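Local atomic coordinates of 5-oxoprolinase subunit A (PDB entry 2DFA), a protein that probably catalyses the ATP-driven cleavage of 5-oxoproline to L-glutamate as one subunit of a complex of three different proteins. Residues 123-128 / 147-152; 139-144 / 156-161; 82-87 / 129-134; 60-65 / 107-112. One frame throughout, in Å; residues are numbered along the deposited sequence. Where two conformers were deposited one is given.

How the contacts relate
Contacts 2 and 4 belong to the barrel wall and contacts 1 and 3 to the helices outside it. V108 of contact 4 bonds through its backbone to P140 and V142 of contact 2, so these two contacts, with centres about 12 Å apart, form one continuous run of hydrogen-bonded backbone in the wall. Helix 122-135 serves both contact 1 and contact 3, whose centres lie about 11 Å apart. Y149 ties contact 1 to contact 2 by a probable hydrogen bond to V142 O, and V132 touches V108 between contacts 3 and 4. Contact 4, centred about 7 Å from the middle of the chain, holds H62 and H111, which with D8 may form an empty metal site.

Contact 1 (123-128 / 147-152); sequences ETARAI and TVYEEE
A125 sits in the closest part of this helix pair, its CB methyl wedged between the backbone of Y149 and the side chain of E152. The methyl lies 3.8 Å from Y149 CA and 3.9 Å from E152 CB, and it also meets the tyrosine ring obliquely at CD1. That ring swings toward the partner helix because its CG stands anti to the backbone N (chi1 177°), which carries it along the flank of A125 in the direction of I128. Next to the methyl, E152 CB rests 3.9 Å from R126 N.

The other margin is looser. R126 runs out extended into solvent, and its NE stays 5.7 Å from E152 OE1, too far for a salt bridge. The carboxylate of E152 is held instead through OE2 by R122 and K155.

Apart from this margin, buried T147 starts the second helix as its N-cap, OG1 accepting from E150 N at 3.2 Å with an N-H...O angle of 153°. The axes of helical segments 123-128 and 148-152 approach to 8.5 Å, their N-to-C directions 42° apart; the small A125 lets the parent helices, 122-135 and 148-155, pack closely as neighbours on the outside of a beta/alpha barrel.

Contact 2 (139-144 / 156-161); sequences LPLVVL and AGLRVV
R159 lays its extended chain alongside P140, whose CB sits over one face of the guanidinium and 3.8 Å from R159 CD. The arginine reaches this position with its CG opposite the main-chain nitrogen (chi1 166°), and at the far end NH2 is bonded to F250 O. The other neighbour of the proline is V161, with P140 CB 3.7 Å from V161 CG2. V142 continues this apolar patch by placing CG2 near V161 CB.

L141 turns to the opposite face of the sheet, where its CD2 meets L158 CD1 at 4.0 Å, the two leucine chains crossing at a slant. Helix 148-155 lies over this face through Y149, and L158 also packs on A129 of helix 122-135.

Three backbone hydrogen bonds join the strands. L141 N donates to R159 O at 3.0 Å, V161 N to L141 O at 2.9 Å and V143 N to V161 O at 2.9 Å, so L141 is gripped through both its N-H and its carbonyl. Where the strands diverge, one water takes over: it donates to L139 O and accepts from R159 N.

G157, at positive phi, closes helix 148-155 with a Schellman motif and sends the chain back to the sheet, completing the parallel beta-alpha-beta unit of strand 141-143, helix 148-155 and strand 160-164 in the barrel wall.

Contact 3 (82-87 / 129-134); sequences EVYADV and ALAVKA
Y84 reaches across to helix 129-134 with one side of its ring leading, CD1 and CE1 lying against the backbone between L130 and A131. CE1 comes to 3.5 Å from A131 CA, and L130 C sits at the ring edge, close to the ring plane. The tyrosine gets there by having CG anti to its own N (chi1 174°), which sends the ring out along the partner helix until OH stands 3.6 Å from A134 CB, one helical turn beyond L130.

Beside the ring, A131 points its methyl at helix 82-87. There CB lies 3.6 Å from Y84 O and 3.7 Å from V87 CG1, filling the notch between the tyrosine backbone and the valine one turn later. V87 faces the methyl with the branch that stands opposite its backbone nitrogen. With alanine as the facing residue, the axes of segments 82-87 and 129-134 approach to 8.5 Å, crossing at -39°.

Replacing Y84 by an alanine would probably open a gap beside L130, A131 and A134, leaving the methyl of A134 without its partner across the helix pair.

Y84 also takes part in the assembly: both it and A134 pack on A100 of the second subunit. V83 extends the packing to A127 and I128 of the same partner helix. The whole is alpha-alpha packing between helices 80-100 and 122-135, neighbours in the outer layer of the barrel, with one margin at a subunit interface.

Contact 4 (60-65 / 107-112); sequences GAHPGF and HVKPHG
H62 donates from ND1 to K109 O at 2.8 Å, a nearly straight bond (163°) with the carbonyl oxygen close to the imidazole plane. Round it the backbones pair as neighbouring parallel segments of a beta/alpha barrel wall: A61 N bonds to H107 O, K109 N to A61 O at 2.8 Å, and H111 N to P63 O at 2.7 Å. The side-chain bond of H62 thus adds a rung among the backbone bonds, and K109 O receives a CA-H...O contact from H62 CA as well. K109 extends its chain to E163, with which it forms a salt bridge, and to N6.

H111 covers one face of the H62 ring. Its CB stands 3.4 Å from the ring centroid, nearly on the normal, while its own imidazole turns an edge toward that face in an offset edge-to-face pair, planes at 77°. The far nitrogen of H111, NE2, is bonded to F71 O. H62, H111 and D8 appear to face a common vacant point, which may be an empty metal site; no metal is modelled there. A phenylalanine in place of H62 would probably leave K109 O without its side-chain donor and remove one of the three possible metal ligands.

Farther out, P63 CD packs on V108 CG1 at 4.0 Å, the two side chains set roughly at right angles. A water links F65 N to H111 O near the end of the pairing. At the other end G60 presses its bare CA over the face of the H107 ring, 3.4 Å from the centroid.

Contact 1 (123-128 / 147-152)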
loop_
_atom_site.group_PDB
_atom_site.type_symbol
_atom_site.label_atom_id
_atom_site.label_comp_id
_atom_site.label_asym_id
_atom_site.label_seq_id
_atom_site.Cartn_x
_atom_site.Cartn_y
_atom_site.Cartn_z
ATOM N N GLU A 123 3.106 -15.618 -22.370
ATOM C CA GLU A 123 2.580 -16.119 -21.102
ATOM C C GLU A 123 1.734 -15.078 -20.378
ATOM O O GLU A 123 0.713 -15.408 -19.775
ATOM C CB GLU A 123 3.714 -16.591 -20.190
ATOM C CG GLU A 123 4.299 -17.934 -20.608
ATOM C CD GLU A 123 3.250 -19.030 -20.615
ATOM O OE1 GLU A 123 2.801 -19.428 -19.517
ATOM O OE2 GLU A 123 2.862 -19.483 -21.718
ATOM N N THR A 124 2.161 -13.822 -20.434
ATOM C CA THR A 124 1.412 -12.752 -19.791
ATOM C C THR A 124 0.103 -12.554 -20.546
ATOM O O THR A 124 -0.958 -12.433 -19.946
ATOM C CB THR A 124 2.191 -11.426 -19.821
ATOM O OG1 THR A 124 3.349 -11.535 -18.987
ATOM C CG2 THR A 124 1.314 -10.283 -19.319
ATOM N N ALA A 125 0.193 -12.513 -21.871
ATOM C CA ALA A 125 -0.988 -12.340 -22.714
ATOM C C ALA A 125 -2.004 -13.449 -22.446
ATOM O O ALA A 125 -3.198 -13.193 -22.313
ATOM C CB ALA A 125 -0.585 -12.351 -24.184
ATOM N N ARG A 126 -1.522 -14.684 -22.377
ATOM C CA ARG A 126 -2.392 -15.825 -22.116
ATOM C C ARG A 126 -3.057 -15.724 -20.745
ATOM O O ARG A 126 -4.248 -16.009 -20.608
ATOM C CB ARG A 126 -1.595 -17.132 -22.206
ATOM C CG ARG A 126 -2.360 -18.364 -21.741
ATOM C CD ARG A 126 -1.523 -19.638 -21.884
ATOM N NE ARG A 126 -2.167 -20.789 -21.251
ATOM C CZ ARG A 126 -2.111 -21.071 -19.951
ATOM N NH1 ARG A 126 -1.430 -20.289 -19.120
ATOM N NH2 ARG A 126 -2.741 -22.139 -19.476
ATOM N N ALA A 127 -2.289 -15.322 -19.730
ATOM C CA ALA A 127 -2.826 -15.187 -18.376
ATOM C C ALA A 127 -3.964 -14.171 -18.326
ATOM O O ALA A 127 -4.973 -14.394 -17.666
ATOM C CB ALA A 127 -1.715 -14.779 -17.396
ATOM N N ILE A 128 -3.800 -13.053 -19.022
ATOM C CA ILE A 128 -4.835 -12.029 -19.044
ATOM C C ILE A 128 -6.082 -12.593 -19.715
ATOM O O ILE A 128 -7.200 -12.474 -19.200
ATOM C CB ILE A 128 -4.372 -10.789 -19.831
ATOM C CG1 ILE A 128 -3.205 -10.119 -19.103
ATOM C CG2 ILE A 128 -5.547 -9.812 -20.001
ATOM C CD1 ILE A 128 -2.597 -8.956 -19.861
ATOM N N THR A 147 -0.122 -8.407 -32.733
ATOM C CA THR A 147 0.735 -8.760 -31.603
ATOM C C THR A 147 0.456 -10.169 -31.082
ATOM O O THR A 147 -0.571 -10.766 -31.399
ATOM C CB THR A 147 0.540 -7.768 -30.429
ATOM O OG1 THR A 147 -0.799 -7.871 -29.934
ATOM C CG2 THR A 147 0.783 -6.340 -30.889
ATOM N N VAL A 148 1.381 -10.695 -30.281
ATOM C CA VAL A 148 1.211 -12.020 -29.698
ATOM C C VAL A 148 0.038 -11.936 -28.731
ATOM O O VAL A 148 -0.564 -12.942 -28.355
ATOM C CB VAL A 148 2.481 -12.477 -28.930
ATOM C CG1 VAL A 148 3.664 -12.566 -29.886
ATOM C CG2 VAL A 148 2.784 -11.517 -27.795
ATOM N N TYR A 149 -0.283 -10.710 -28.338
ATOM C CA TYR A 149 -1.389 -10.451 -27.433
ATOM C C TYR A 149 -2.709 -10.758 -28.159
ATOM O O TYR A 149 -3.595 -11.416 -27.614
ATOM C CB TYR A 149 -1.315 -8.987 -26.977
ATOM C CG TYR A 149 -2.441 -8.535 -26.087
ATOM C CD1 TYR A 149 -3.012 -9.399 -25.157
ATOM C CD2 TYR A 149 -2.934 -7.235 -26.173
ATOM C CE1 TYR A 149 -4.050 -8.978 -24.331
ATOM C CE2 TYR A 149 -3.969 -6.803 -25.355
ATOM C CZ TYR A 149 -4.524 -7.680 -24.439
ATOM O OH TYR A 149 -5.566 -7.263 -23.646
ATOM N N GLU A 150 -2.838 -10.292 -29.396
ATOM C CA GLU A 150 -4.046 -10.571 -30.169
ATOM C C GLU A 150 -4.128 -12.082 -30.383
ATOM O O GLU A 150 -5.197 -12.685 -30.286
ATOM C CB GLU A 150 -3.993 -9.877 -31.532
ATOM C CG GLU A 150 -5.302 -9.977 -32.305
ATOM C CD GLU A 150 -5.161 -9.631 -33.779
ATOM O OE1 GLU A 150 -4.343 -8.752 -34.117
ATOM O OE2 GLU A 150 -5.887 -10.231 -34.600
ATOM N N GLU A 151 -2.977 -12.687 -30.663
ATOM C CA GLU A 151 -2.894 -14.126 -30.901
ATOM C C GLU A 151 -3.381 -14.977 -29.737
ATOM O O GLU A 151 -4.219 -15.868 -29.914
ATOM C CB GLU A 151 -1.456 -14.524 -31.223
ATOM C CG GLU A 151 -0.953 -14.065 -32.577
ATOM C CD GLU A 151 0.474 -14.518 -32.836
ATOM O OE1 GLU A 151 0.766 -15.719 -32.625
ATOM O OE2 GLU A 151 1.301 -13.680 -33.256
ATOM N N GLU A 152 -2.850 -14.719 -28.546
ATOM C CA GLU A 152 -3.245 -15.500 -27.378
ATOM C C GLU A 152 -4.712 -15.289 -27.032
ATOM O O GLU A 152 -5.391 -16.215 -26.588
ATOM C CB GLU A 152 -2.359 -15.154 -26.179
ATOM C CG GLU A 152 -0.900 -15.546 -26.365
ATOM C CD GLU A 152 -0.725 -17.017 -26.711
ATOM O OE1 GLU A 152 -1.418 -17.861 -26.108
ATOM O OE2 GLU A 152 0.116 -17.335 -27.576
#

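Contact 2 (139-144 / 156-161)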
loop_
_atom_site.group_PDB
_atom_site.type_symbol
_atom_site.label_atom_id
_atom_site.label_comp_id
_atom_site.label_asym_id
_atom_site.label_seq_id
_atom_site.Cartn_x
_atom_site.Cartn_y
_atom_site.Cartn_z
ATOM N N LEU A 139 -16.919 -11.686 -22.552
ATOM C CA LEU A 139 -16.246 -10.389 -22.471
ATOM C C LEU A 139 -15.239 -10.137 -23.589
ATOM O O LEU A 139 -14.316 -10.928 -23.803
ATOM C CB LEU A 139 -15.513 -10.260 -21.133
ATOM C CG LEU A 139 -16.253 -9.712 -19.917
ATOM C CD1 LEU A 139 -15.369 -9.880 -18.679
ATOM C CD2 LEU A 139 -16.587 -8.232 -20.143
ATOM N N PRO A 140 -15.397 -9.024 -24.322
ATOM C CA PRO A 140 -14.440 -8.746 -25.395
ATOM C C PRO A 140 -13.152 -8.178 -24.801
ATOM O O PRO A 140 -13.184 -7.464 -23.802
ATOM C CB PRO A 140 -15.175 -7.727 -26.259
ATOM C CG PRO A 140 -15.997 -6.987 -25.263
ATOM C CD PRO A 140 -16.527 -8.079 -24.368
ATOM N N LEU A 141 -12.026 -8.520 -25.406
ATOM C CA LEU A 141 -10.737 -8.032 -24.943
ATOM C C LEU A 141 -10.192 -7.090 -26.002
ATOM O O LEU A 141 -10.137 -7.440 -27.182
ATOM C CB LEU A 141 -9.774 -9.207 -24.732
ATOM C CG LEU A 141 -8.386 -8.923 -24.148
ATOM C CD1 LEU A 141 -8.523 -8.208 -22.804
ATOM C CD2 LEU A 141 -7.633 -10.239 -23.982
ATOM N N VAL A 142 -9.825 -5.884 -25.583
ATOM C CA VAL A 142 -9.265 -4.885 -26.487
ATOM C C VAL A 142 -7.778 -5.189 -26.631
ATOM O O VAL A 142 -7.064 -5.318 -25.633
ATOM C CB VAL A 142 -9.458 -3.457 -25.919
ATOM C CG1 VAL A 142 -8.773 -2.426 -26.812
ATOM C CG2 VAL A 142 -10.939 -3.157 -25.805
ATOM N N VAL A 143 -7.312 -5.306 -27.870
ATOM C CA VAL A 143 -5.911 -5.629 -28.111
ATOM C C VAL A 143 -5.277 -4.796 -29.212
ATOM O O VAL A 143 -5.961 -4.089 -29.955
ATOM C CB VAL A 143 -5.743 -7.112 -28.513
ATOM C CG1 VAL A 143 -6.533 -8.007 -27.581
ATOM C CG2 VAL A 143 -6.198 -7.313 -29.950
ATOM N N LEU A 144 -3.954 -4.888 -29.301
ATOM C CA LEU A 144 -3.202 -4.196 -30.340
ATOM C C LEU A 144 -3.082 -5.207 -31.468
ATOM O O LEU A 144 -2.567 -6.308 -31.271
ATOM C CB LEU A 144 -1.805 -3.811 -29.847
ATOM C CG LEU A 144 -1.569 -2.326 -29.570
ATOM C CD1 LEU A 144 -0.102 -2.101 -29.224
ATOM C CD2 LEU A 144 -1.949 -1.512 -30.797
ATOM N N ALA A 156 -7.376 -18.269 -26.934
ATOM C CA ALA A 156 -8.149 -18.508 -25.716
ATOM C C ALA A 156 -9.639 -18.626 -26.017
ATOM O O ALA A 156 -10.417 -19.065 -25.171
ATOM C CB ALA A 156 -7.911 -17.381 -24.704
ATOM N N GLY A 157 -10.032 -18.224 -27.220
ATOM C CA GLY A 157 -11.429 -18.307 -27.606
ATOM C C GLY A 157 -12.226 -17.063 -27.269
ATOM O O GLY A 157 -13.457 -17.090 -27.291
ATOM N N LEU A 158 -11.536 -15.972 -26.946
ATOM C CA LEU A 158 -12.212 -14.721 -26.608
ATOM C C LEU A 158 -12.493 -13.873 -27.831
ATOM O O LEU A 158 -11.787 -13.965 -28.830
ATOM C CB LEU A 158 -11.359 -13.872 -25.658
ATOM C CG LEU A 158 -11.108 -14.330 -24.225
ATOM C CD1 LEU A 158 -10.229 -13.299 -23.522
ATOM C CD2 LEU A 158 -12.422 -14.486 -23.493
ATOM N N ARG A 159 -13.529 -13.045 -27.743
ATOM C CA ARG A 159 -13.847 -12.124 -28.823
ATOM C C ARG A 159 -12.807 -11.020 -28.671
ATOM O O ARG A 159 -12.564 -10.545 -27.556
ATOM C CB ARG A 159 -15.238 -11.527 -28.639
ATOM C CG ARG A 159 -15.496 -10.317 -29.519
ATOM C CD ARG A 159 -16.811 -9.646 -29.159
ATOM N NE ARG A 159 -16.958 -8.361 -29.834
ATOM C CZ ARG A 159 -17.811 -7.416 -29.455
ATOM N NH1 ARG A 159 -18.597 -7.614 -28.406
ATOM N NH2 ARG A 159 -17.865 -6.265 -30.114
ATOM N N VAL A 160 -12.192 -10.610 -29.774
ATOM C CA VAL A 160 -11.178 -9.563 -29.711
ATOM C C VAL A 160 -11.621 -8.283 -30.407
ATOM O O VAL A 160 -12.308 -8.323 -31.424
ATOM C CB VAL A 160 -9.846 -10.045 -30.330
ATOM C CG1 VAL A 160 -9.348 -11.278 -29.593
ATOM C CG2 VAL A 160 -10.033 -10.338 -31.809
ATOM N N VAL A 161 -11.225 -7.150 -29.838
ATOM C CA VAL A 161 -11.555 -5.833 -30.376
ATOM C C VAL A 161 -10.249 -5.127 -30.729
ATOM O O VAL A 161 -9.388 -4.943 -29.867
ATOM C CB VAL A 161 -12.322 -4.982 -29.335
ATOM C CG1 VAL A 161 -12.641 -3.619 -29.913
ATOM C CG2 VAL A 161 -13.598 -5.694 -28.916
HETATM O O HOH W 1 -15.066 -12.943 -25.295
#

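Contact 3 (82-87 / 129-134)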
loop_
_atom_site.group_PDB
_atom_site.type_symbol
_atom_site.label_atom_id
_atom_site.label_comp_id
_atom_site.label_asym_id
_atom_site.label_seq_id
_atom_site.Cartn_x
_atom_site.Cartn_y
_atom_site.Cartn_z
ATOM N N GLU A 82 0.448 -14.985 -11.190
ATOM C CA GLU A 82 0.191 -13.717 -10.519
ATOM C C GLU A 82 -0.609 -12.772 -11.420
ATOM O O GLU A 82 -1.492 -12.069 -10.945
ATOM C CB GLU A 82 1.523 -13.089 -10.086
ATOM C CG GLU A 82 2.262 -13.985 -9.092
ATOM C CD GLU A 82 3.696 -13.564 -8.804
ATOM O OE1 GLU A 82 4.341 -12.907 -9.653
ATOM O OE2 GLU A 82 4.188 -13.926 -7.719
ATOM N N VAL A 83 -0.305 -12.760 -12.713
ATOM C CA VAL A 83 -1.035 -11.899 -13.656
ATOM C C VAL A 83 -2.517 -12.301 -13.680
ATOM O O VAL A 83 -3.425 -11.458 -13.603
ATOM C CB VAL A 83 -0.445 -12.022 -15.085
ATOM C CG1 VAL A 83 -1.365 -11.339 -16.110
ATOM C CG2 VAL A 83 0.944 -11.395 -15.121
ATOM N N TYR A 84 -2.746 -13.602 -13.783
ATOM C CA TYR A 84 -4.097 -14.164 -13.798
ATOM C C TYR A 84 -4.913 -13.754 -12.562
ATOM O O TYR A 84 -6.051 -13.283 -12.678
ATOM C CB TYR A 84 -3.998 -15.689 -13.862
ATOM C CG TYR A 84 -5.314 -16.418 -13.743
ATOM C CD1 TYR A 84 -6.163 -16.555 -14.844
ATOM C CD2 TYR A 84 -5.700 -16.999 -12.532
ATOM C CE1 TYR A 84 -7.364 -17.260 -14.741
ATOM C CE2 TYR A 84 -6.895 -17.705 -12.419
ATOM C CZ TYR A 84 -7.719 -17.835 -13.531
ATOM O OH TYR A 84 -8.876 -18.577 -13.439
ATOM N N ALA A 85 -4.328 -13.933 -11.379
ATOM C CA ALA A 85 -5.002 -13.597 -10.131
ATOM C C ALA A 85 -5.246 -12.094 -9.987
ATOM O O ALA A 85 -6.323 -11.668 -9.565
ATOM C CB ALA A 85 -4.181 -14.108 -8.933
ATOM N N ASP A 86 -4.243 -11.296 -10.336
ATOM C CA ASP A 86 -4.374 -9.842 -10.234
ATOM C C ASP A 86 -5.455 -9.301 -11.167
ATOM O O ASP A 86 -6.230 -8.427 -10.783
ATOM C CB ASP A 86 -3.035 -9.179 -10.543
ATOM C CG ASP A 86 -2.054 -9.303 -9.396
ATOM O OD1 ASP A 86 -2.405 -9.947 -8.383
ATOM O OD2 ASP A 86 -0.939 -8.752 -9.505
ATOM N N VAL A 87 -5.502 -9.819 -12.389
ATOM C CA VAL A 87 -6.511 -9.384 -13.353
ATOM C C VAL A 87 -7.907 -9.789 -12.889
ATOM O O VAL A 87 -8.850 -8.996 -12.971
ATOM C CB VAL A 87 -6.232 -9.964 -14.759
ATOM C CG1 VAL A 87 -7.415 -9.684 -15.706
ATOM C CG2 VAL A 87 -4.960 -9.335 -15.320
ATOM N N ALA A 129 -5.875 -13.217 -20.870
ATOM C CA ALA A 129 -6.964 -13.804 -21.632
ATOM C C ALA A 129 -7.746 -14.831 -20.816
ATOM O O ALA A 129 -8.976 -14.810 -20.809
ATOM C CB ALA A 129 -6.412 -14.442 -22.907
ATOM N N LEU A 130 -7.044 -15.727 -20.125
ATOM C CA LEU A 130 -7.724 -16.739 -19.322
ATOM C C LEU A 130 -8.478 -16.150 -18.134
ATOM O O LEU A 130 -9.548 -16.637 -17.776
ATOM C CB LEU A 130 -6.732 -17.808 -18.853
ATOM C CG LEU A 130 -6.180 -18.656 -20.012
ATOM C CD1 LEU A 130 -5.278 -19.762 -19.467
ATOM C CD2 LEU A 130 -7.343 -19.254 -20.812
ATOM N N ALA A 131 -7.928 -15.104 -17.522
ATOM C CA ALA A 131 -8.600 -14.454 -16.395
ATOM C C ALA A 131 -9.923 -13.881 -16.882
ATOM O O ALA A 131 -10.965 -14.077 -16.254
ATOM C CB ALA A 131 -7.729 -13.328 -15.822
ATOM N N VAL A 132 -9.875 -13.164 -17.998
ATOM C CA VAL A 132 -11.083 -12.572 -18.575
ATOM C C VAL A 132 -12.083 -13.662 -18.948
ATOM O O VAL A 132 -13.277 -13.539 -18.673
ATOM C CB VAL A 132 -10.756 -11.756 -19.843
ATOM C CG1 VAL A 132 -12.052 -11.329 -20.550
ATOM C CG2 VAL A 132 -9.935 -10.530 -19.467
ATOM N N LYS A 133 -11.591 -14.730 -19.572
ATOM C CA LYS A 133 -12.459 -15.830 -19.988
ATOM C C LYS A 133 -13.100 -16.532 -18.794
ATOM O O LYS A 133 -14.277 -16.895 -18.838
ATOM C CB LYS A 133 -11.673 -16.855 -20.818
ATOM C CG LYS A 133 -12.554 -17.958 -21.411
ATOM C CD LYS A 133 -11.744 -18.989 -22.179
ATOM C CE LYS A 133 -12.658 -19.958 -22.936
ATOM N NZ LYS A 133 -11.872 -20.913 -23.763
ATOM N N ALA A 134 -12.323 -16.724 -17.732
ATOM C CA ALA A 134 -12.817 -17.386 -16.529
ATOM C C ALA A 134 -13.920 -16.576 -15.849
ATOM O O ALA A 134 -14.821 -17.145 -15.231
ATOM C CB ALA A 134 -11.658 -17.626 -15.542
#

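Contact 4 (60-65 / 107-112)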
loop_
_atom_site.group_PDB
_atom_site.type_symbol
_atom_site.label_atom_id
_atom_site.label_comp_id
_atom_site.label_asym_id
_atom_site.label_seq_id
_atom_site.Cartn_x
_atom_site.Cartn_y
_atom_site.Cartn_z
ATOM N N GLY A 60 -15.470 -0.419 -19.196
ATOM C CA GLY A 60 -14.677 -1.630 -19.287
ATOM C C GLY A 60 -13.605 -1.566 -18.209
ATOM O O GLY A 60 -13.341 -0.491 -17.665
ATOM N N ALA A 61 -12.987 -2.703 -17.901
ATOM C CA ALA A 61 -11.940 -2.749 -16.878
ATOM C C ALA A 61 -10.578 -2.409 -17.468
ATOM O O ALA A 61 -10.251 -2.803 -18.586
ATOM C CB ALA A 61 -11.898 -4.133 -16.226
ATOM N N HIS A 62 -9.784 -1.677 -16.693
ATOM C CA HIS A 62 -8.453 -1.255 -17.100
ATOM C C HIS A 62 -7.472 -1.789 -16.042
ATOM O O HIS A 62 -6.868 -1.024 -15.300
ATOM C CB HIS A 62 -8.425 0.280 -17.149
ATOM C CG HIS A 62 -7.314 0.855 -17.970
ATOM N ND1 HIS A 62 -6.826 0.246 -19.105
ATOM C CD2 HIS A 62 -6.655 2.036 -17.868
ATOM C CE1 HIS A 62 -5.920 1.024 -19.670
ATOM N NE2 HIS A 62 -5.799 2.116 -18.938
ATOM N N PRO A 63 -7.313 -3.123 -15.962
ATOM C CA PRO A 63 -6.400 -3.719 -14.977
ATOM C C PRO A 63 -4.923 -3.418 -15.216
ATOM O O PRO A 63 -4.470 -3.302 -16.357
ATOM C CB PRO A 63 -6.722 -5.208 -15.071
ATOM C CG PRO A 63 -7.074 -5.377 -16.533
ATOM C CD PRO A 63 -7.970 -4.167 -16.773
ATOM N N GLY A 64 -4.174 -3.281 -14.126
ATOM C CA GLY A 64 -2.758 -2.993 -14.245
ATOM C C GLY A 64 -1.907 -3.707 -13.208
ATOM O O GLY A 64 -2.414 -4.478 -12.388
ATOM N N PHE A 65 -0.602 -3.460 -13.263
ATOM C CA PHE A 65 0.339 -4.045 -12.313
ATOM C C PHE A 65 0.102 -3.451 -10.925
ATOM O O PHE A 65 -0.422 -2.338 -10.788
ATOM C CB PHE A 65 1.787 -3.721 -12.711
ATOM C CG PHE A 65 2.352 -4.600 -13.795
ATOM C CD1 PHE A 65 2.199 -5.983 -13.747
ATOM C CD2 PHE A 65 3.107 -4.047 -14.828
ATOM C CE1 PHE A 65 2.795 -6.801 -14.713
ATOM C CE2 PHE A 65 3.706 -4.853 -15.794
ATOM C CZ PHE A 65 3.551 -6.233 -15.738
ATOM N N HIS A 107 -16.062 -4.344 -21.479
ATOM C CA HIS A 107 -14.855 -4.927 -22.049
ATOM C C HIS A 107 -13.725 -4.931 -21.024
ATOM O O HIS A 107 -13.913 -4.545 -19.872
ATOM C CB HIS A 107 -14.405 -4.102 -23.260
ATOM C CG HIS A 107 -14.025 -2.693 -22.917
ATOM N ND1 HIS A 107 -14.956 -1.698 -22.706
ATOM C CD2 HIS A 107 -12.815 -2.127 -22.692
ATOM C CE1 HIS A 107 -14.336 -0.582 -22.364
ATOM N NE2 HIS A 107 -13.036 -0.817 -22.347
ATOM N N VAL A 108 -12.564 -5.393 -21.463
ATOM C CA VAL A 108 -11.368 -5.395 -20.632
ATOM C C VAL A 108 -10.224 -4.920 -21.512
ATOM O O VAL A 108 -10.125 -5.294 -22.686
ATOM C CB VAL A 108 -11.025 -6.797 -20.077
ATOM C CG1 VAL A 108 -9.683 -6.738 -19.329
ATOM C CG2 VAL A 108 -12.121 -7.271 -19.127
ATOM N N LYS A 109 -9.374 -4.074 -20.942
ATOM C CA LYS A 109 -8.219 -3.542 -21.640
ATOM C C LYS A 109 -7.120 -3.287 -20.610
ATOM O O LYS A 109 -7.259 -2.418 -19.748
ATOM C CB LYS A 109 -8.562 -2.222 -22.326
ATOM C CG LYS A 109 -7.365 -1.522 -22.956
ATOM C CD LYS A 109 -7.756 -0.119 -23.418
ATOM C CE LYS A 109 -6.578 0.649 -23.986
ATOM N NZ LYS A 109 -6.961 2.068 -24.252
ATOM N N PRO A 110 -6.017 -4.036 -20.693
ATOM C CA PRO A 110 -4.881 -3.891 -19.766
ATOM C C PRO A 110 -4.320 -2.472 -19.783
ATOM O O PRO A 110 -4.387 -1.785 -20.804
ATOM C CB PRO A 110 -3.866 -4.899 -20.295
ATOM C CG PRO A 110 -4.735 -5.943 -20.966
ATOM C CD PRO A 110 -5.768 -5.108 -21.673
ATOM N N HIS A 111 -3.748 -2.049 -18.660
ATOM C CA HIS A 111 -3.176 -0.709 -18.543
ATOM C C HIS A 111 -1.651 -0.671 -18.520
ATOM O O HIS A 111 -0.998 -1.591 -18.022
ATOM C CB HIS A 111 -3.674 -0.029 -17.262
ATOM C CG HIS A 111 -2.840 1.146 -16.845
ATOM N ND1 HIS A 111 -2.943 2.383 -17.445
ATOM C CD2 HIS A 111 -1.842 1.253 -15.934
ATOM C CE1 HIS A 111 -2.045 3.201 -16.924
ATOM N NE2 HIS A 111 -1.364 2.540 -16.005
ATOM N N GLY A 112 -1.106 0.426 -19.048
ATOM C CA GLY A 112 0.327 0.662 -19.056
ATOM C C GLY A 112 1.292 -0.476 -19.321
ATOM O O GLY A 112 1.201 -1.159 -20.340
HETATM O O HOH W 2 0.095 -1.726 -15.486
#